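Local coordinates for acyl-coenzyme A oxidase acox-1.1 (PDB 5K3H), which catalyses the FAD-dependent, oxygen-consuming desaturation of acyl-CoAs to (2E)-enoyl-CoAs, the first step of peroxisomal beta-oxidation in the nematode Caenorhabditis elegans, at residues Q341-Q355 against L604-W618. Residues are numbered along the deposited sequence; the frame is centred on the assembly and turned at random.
Sequences QHRLFPFIARAYAFQ and LQKIRPNAVSLLDSW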
# COMPACT_ATOMS: atom_id res chain seq x y z
N GLN B 341 -6.08 14.57 -11.97
CA GLN B 341 -4.86 15.36 -12.03
C GLN B 341 -4.28 15.58 -10.64
O GLN B 341 -3.06 15.49 -10.45
CB GLN B 341 -5.17 16.70 -12.71
CG GLN B 341 -5.74 16.53 -14.12
CD GLN B 341 -5.99 17.86 -14.83
OE1 GLN B 341 -5.72 18.93 -14.28
NE2 GLN B 341 -6.48 17.79 -16.07
N HIS B 342 -5.15 15.84 -9.65
CA HIS B 342 -4.69 16.09 -8.29
C HIS B 342 -4.00 14.88 -7.70
O HIS B 342 -3.12 15.02 -6.84
CB HIS B 342 -5.88 16.53 -7.42
CG HIS B 342 -5.50 16.91 -6.02
ND1 HIS B 342 -5.84 16.15 -4.92
CD2 HIS B 342 -4.84 17.99 -5.53
CE1 HIS B 342 -5.40 16.74 -3.82
NE2 HIS B 342 -4.78 17.85 -4.16
N ARG B 343 -4.37 13.67 -8.12
CA ARG B 343 -3.77 12.48 -7.54
C ARG B 343 -2.59 11.95 -8.36
O ARG B 343 -1.97 10.96 -7.96
CB ARG B 343 -4.85 11.39 -7.37
CG ARG B 343 -5.10 10.57 -8.62
CD ARG B 343 -6.40 9.81 -8.54
NE ARG B 343 -6.53 9.09 -7.30
CZ ARG B 343 -7.52 8.25 -7.01
NH1 ARG B 343 -8.48 8.02 -7.90
NH2 ARG B 343 -7.55 7.64 -5.82
N LEU B 344 -2.24 12.61 -9.47
CA LEU B 344 -1.10 12.22 -10.29
C LEU B 344 -0.03 13.30 -10.36
O LEU B 344 1.14 13.02 -10.10
CB LEU B 344 -1.57 11.88 -11.73
CG LEU B 344 -2.45 10.66 -12.06
CD1 LEU B 344 -2.83 10.74 -13.50
CD2 LEU B 344 -1.77 9.30 -11.76
N PHE B 345 -0.40 14.54 -10.75
CA PHE B 345 0.60 15.54 -11.13
C PHE B 345 1.47 15.97 -9.96
O PHE B 345 2.66 16.24 -10.16
CB PHE B 345 -0.04 16.78 -11.76
CG PHE B 345 -0.81 16.51 -13.04
CD1 PHE B 345 -0.70 15.29 -13.70
CD2 PHE B 345 -1.72 17.46 -13.52
CE1 PHE B 345 -1.44 15.04 -14.84
CE2 PHE B 345 -2.45 17.22 -14.65
CZ PHE B 345 -2.32 16.01 -15.31
N PRO B 346 0.96 16.09 -8.73
CA PRO B 346 1.86 16.43 -7.63
C PRO B 346 2.96 15.40 -7.41
O PRO B 346 4.00 15.74 -6.84
CB PRO B 346 0.92 16.55 -6.42
CG PRO B 346 -0.41 16.90 -6.99
CD PRO B 346 -0.45 16.09 -8.27
N PHE B 347 2.75 14.15 -7.82
CA PHE B 347 3.74 13.10 -7.67
C PHE B 347 4.69 13.03 -8.85
O PHE B 347 5.81 12.51 -8.70
CB PHE B 347 3.03 11.77 -7.47
CG PHE B 347 2.14 11.76 -6.26
CD1 PHE B 347 2.69 11.70 -4.99
CD2 PHE B 347 0.77 11.91 -6.38
CE1 PHE B 347 1.88 11.74 -3.88
CE2 PHE B 347 -0.06 11.94 -5.26
CZ PHE B 347 0.50 11.86 -4.02
N ILE B 348 4.30 13.56 -10.00
CA ILE B 348 5.30 13.80 -11.03
C ILE B 348 6.32 14.79 -10.50
O ILE B 348 7.53 14.56 -10.59
CB ILE B 348 4.64 14.32 -12.33
CG1 ILE B 348 3.56 13.34 -12.78
CG2 ILE B 348 5.75 14.54 -13.38
CD1 ILE B 348 2.75 13.76 -14.04
N ALA B 349 5.83 15.85 -9.85
CA ALA B 349 6.71 16.85 -9.25
C ALA B 349 7.66 16.22 -8.25
O ALA B 349 8.86 16.47 -8.29
CB ALA B 349 5.88 17.95 -8.57
N ARG B 350 7.14 15.37 -7.36
CA ARG B 350 7.98 14.69 -6.37
C ARG B 350 9.04 13.82 -7.02
O ARG B 350 10.14 13.66 -6.47
CB ARG B 350 7.15 13.83 -5.41
CG ARG B 350 6.32 14.58 -4.42
CD ARG B 350 5.54 13.66 -3.46
NE ARG B 350 4.90 14.50 -2.45
CZ ARG B 350 4.15 14.09 -1.43
NH1 ARG B 350 3.90 12.79 -1.22
NH2 ARG B 350 3.64 15.00 -0.60
N ALA B 351 8.72 13.15 -8.14
CA ALA B 351 9.73 12.27 -8.77
C ALA B 351 10.93 13.08 -9.26
O ALA B 351 12.08 12.73 -8.97
CB ALA B 351 9.12 11.46 -9.91
N TYR B 352 10.68 14.19 -9.96
CA TYR B 352 11.75 15.12 -10.33
C TYR B 352 12.41 15.70 -9.09
O TYR B 352 13.64 15.82 -9.04
CB TYR B 352 11.19 16.25 -11.21
CG TYR B 352 11.06 15.90 -12.69
CD1 TYR B 352 9.93 15.23 -13.16
CD2 TYR B 352 12.05 16.25 -13.60
CE1 TYR B 352 9.80 14.91 -14.51
CE2 TYR B 352 11.92 15.94 -14.93
CZ TYR B 352 10.79 15.26 -15.39
OH TYR B 352 10.65 14.94 -16.73
N ALA B 353 11.62 16.06 -8.08
CA ALA B 353 12.21 16.62 -6.87
C ALA B 353 13.17 15.64 -6.21
O ALA B 353 14.23 16.04 -5.73
CB ALA B 353 11.11 17.04 -5.88
N PHE B 354 12.81 14.36 -6.17
CA PHE B 354 13.70 13.37 -5.56
C PHE B 354 14.95 13.17 -6.40
O PHE B 354 16.05 13.07 -5.85
CB PHE B 354 12.97 12.03 -5.40
CG PHE B 354 11.78 12.08 -4.49
CD1 PHE B 354 11.60 13.12 -3.58
CD2 PHE B 354 10.79 11.11 -4.58
CE1 PHE B 354 10.47 13.16 -2.76
CE2 PHE B 354 9.68 11.15 -3.77
CZ PHE B 354 9.52 12.17 -2.85
N GLN B 355 14.81 13.12 -7.72
CA GLN B 355 15.97 12.95 -8.59
C GLN B 355 16.95 14.10 -8.42
O GLN B 355 18.16 13.89 -8.40
CB GLN B 355 15.50 12.84 -10.06
CG GLN B 355 16.61 12.58 -11.08
CD GLN B 355 17.11 11.12 -11.08
OE1 GLN B 355 16.78 10.34 -10.17
NE2 GLN B 355 17.88 10.74 -12.10
N LEU B 604 -2.17 22.55 -11.74
CA LEU B 604 -2.65 21.29 -12.29
C LEU B 604 -2.97 21.44 -13.78
O LEU B 604 -2.43 20.72 -14.63
CB LEU B 604 -3.88 20.82 -11.53
CG LEU B 604 -3.68 20.33 -10.08
CD1 LEU B 604 -5.03 19.93 -9.42
CD2 LEU B 604 -2.61 19.19 -10.02
N GLN B 605 -3.82 22.42 -14.11
CA GLN B 605 -4.18 22.70 -15.49
C GLN B 605 -2.95 23.08 -16.33
O GLN B 605 -2.85 22.72 -17.52
CB GLN B 605 -5.23 23.83 -15.49
CG GLN B 605 -5.34 24.69 -16.76
CD GLN B 605 -4.35 25.88 -16.78
OE1 GLN B 605 -4.00 26.43 -15.72
NE2 GLN B 605 -3.90 26.28 -17.99
N LYS B 606 -2.01 23.82 -15.74
CA LYS B 606 -0.82 24.24 -16.46
C LYS B 606 0.09 23.06 -16.77
O LYS B 606 0.73 23.01 -17.84
CB LYS B 606 -0.08 25.31 -15.64
CG LYS B 606 1.05 25.99 -16.39
CD LYS B 606 0.49 27.19 -17.14
CE LYS B 606 1.38 27.65 -18.25
NZ LYS B 606 2.80 27.50 -17.89
N ILE B 607 0.15 22.08 -15.86
CA ILE B 607 1.02 20.93 -16.04
C ILE B 607 0.44 19.97 -17.08
O ILE B 607 1.20 19.34 -17.84
CB ILE B 607 1.21 20.23 -14.68
CG1 ILE B 607 2.08 21.08 -13.73
CG2 ILE B 607 1.82 18.85 -14.86
CD1 ILE B 607 3.47 21.29 -14.20
N ARG B 608 -0.89 19.91 -17.20
CA ARG B 608 -1.54 18.86 -17.98
C ARG B 608 -0.98 18.67 -19.39
O ARG B 608 -0.56 17.55 -19.71
CB ARG B 608 -3.05 19.13 -18.01
CG ARG B 608 -3.90 18.03 -18.62
CD ARG B 608 -4.11 18.27 -20.08
NE ARG B 608 -4.88 17.24 -20.78
CZ ARG B 608 -6.22 17.21 -20.80
NH1 ARG B 608 -6.93 18.11 -20.12
NH2 ARG B 608 -6.87 16.27 -21.49
N PRO B 609 -0.89 19.70 -20.26
CA PRO B 609 -0.37 19.45 -21.63
C PRO B 609 1.03 18.88 -21.65
O PRO B 609 1.43 18.27 -22.65
CB PRO B 609 -0.39 20.84 -22.28
CG PRO B 609 -1.12 21.72 -21.39
CD PRO B 609 -1.19 21.12 -20.03
N ASN B 610 1.79 19.06 -20.58
CA ASN B 610 3.15 18.57 -20.51
C ASN B 610 3.26 17.31 -19.68
O ASN B 610 4.37 16.77 -19.54
CB ASN B 610 4.07 19.64 -19.92
CG ASN B 610 4.62 20.58 -20.97
OD1 ASN B 610 4.85 20.17 -22.12
ND2 ASN B 610 4.81 21.83 -20.59
N ALA B 611 2.15 16.84 -19.09
CA ALA B 611 2.24 15.79 -18.08
C ALA B 611 2.76 14.48 -18.68
O ALA B 611 3.67 13.85 -18.11
CB ALA B 611 0.89 15.59 -17.38
N VAL B 612 2.17 14.02 -19.79
CA VAL B 612 2.65 12.80 -20.44
C VAL B 612 4.09 12.97 -20.92
O VAL B 612 4.91 12.05 -20.80
CB VAL B 612 1.70 12.37 -21.58
CG1 VAL B 612 2.31 11.26 -22.42
CG2 VAL B 612 0.35 11.89 -21.01
N SER B 613 4.44 14.16 -21.43
CA SER B 613 5.80 14.36 -21.93
C SER B 613 6.82 14.38 -20.79
O SER B 613 7.92 13.84 -20.93
CB SER B 613 5.87 15.63 -22.77
OG SER B 613 5.00 15.52 -23.89
N LEU B 614 6.44 14.96 -19.65
CA LEU B 614 7.32 14.95 -18.48
C LEU B 614 7.65 13.53 -18.03
O LEU B 614 8.76 13.29 -17.52
CB LEU B 614 6.67 15.70 -17.31
CG LEU B 614 6.64 17.23 -17.42
CD1 LEU B 614 5.66 17.79 -16.45
CD2 LEU B 614 8.06 17.82 -17.19
N LEU B 615 6.73 12.59 -18.21
CA LEU B 615 7.00 11.22 -17.84
C LEU B 615 7.68 10.45 -18.97
O LEU B 615 8.54 9.61 -18.69
CB LEU B 615 5.70 10.53 -17.44
CG LEU B 615 5.08 11.12 -16.18
CD1 LEU B 615 3.61 10.73 -16.11
CD2 LEU B 615 5.84 10.68 -14.91
N ASP B 616 7.34 10.73 -20.24
CA ASP B 616 8.08 10.16 -21.35
C ASP B 616 9.56 10.51 -21.29
O ASP B 616 10.39 9.76 -21.82
CB ASP B 616 7.56 10.66 -22.70
CG ASP B 616 6.27 10.03 -23.11
OD1 ASP B 616 5.95 8.90 -22.66
OD2 ASP B 616 5.58 10.66 -23.96
N SER B 617 9.91 11.67 -20.73
CA SER B 617 11.30 12.10 -20.70
C SER B 617 12.19 11.17 -19.89
O SER B 617 13.41 11.25 -20.01
CB SER B 617 11.41 13.53 -20.19
OG SER B 617 10.76 14.44 -21.08
N TRP B 618 11.61 10.33 -19.02
CA TRP B 618 12.43 9.34 -18.34
C TRP B 618 12.83 8.18 -19.25
O TRP B 618 13.71 7.39 -18.88
CB TRP B 618 11.68 8.82 -17.12
CG TRP B 618 11.55 9.86 -16.11
CD1 TRP B 618 10.76 10.96 -16.18
CD2 TRP B 618 12.20 9.91 -14.85
NE1 TRP B 618 10.90 11.71 -15.04
CE2 TRP B 618 11.78 11.08 -14.20
CE3 TRP B 618 13.11 9.07 -14.20
CZ2 TRP B 618 12.22 11.43 -12.93
CZ3 TRP B 618 13.55 9.43 -12.93
CH2 TRP B 618 13.10 10.60 -12.31
O HOH W 1 -6.78 20.28 -18.41
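F345 and L604 interlock as reciprocal knobs into holes where helix segments 341-355 and 604-616 cross at 73°. The F345 ring enters the pocket of L604, I607, R608 and A611: I607 CG2 lies over one face, while A611 CB is 3.5 Å from F345 CE1. L604 sits among Q341, H342, F345 and P346, its CD2 3.9 Å from F345 CB. The opposite face of F345 is backed by its own helix, with Q341 CA over the ring centre. I348 crosses L615 at about a right angle, CD1 to CD1 3.8 Å, and its CG2 leans on L614 CB. The crossing ties the helical C-alpha1 domain to the helical C-terminal domain of the acyl-CoA oxidase fold; Q341, H342 and R343, at its L604 end, belong to an FAD site shared between the subunits. The one hydrogen bond between the segments runs from Y352 OH to L614 O (2.6 Å), in the carbonyl plane on a lone pair. With CG beside the backbone N (chi1 -83°), the Y352 ring presents a face to the edge of W618 in an offset edge-to-face pair, planes at 81°; W618 NE1 is 3.4 Å from Y352 CE1. At the other end Q341 and R608 share a water, weakly bound by Q341 NE2 but 2.8 Å from R608 NH1. Q341 NE2 also bonds L335 O, and R608 forms salt bridges to E336 and E19.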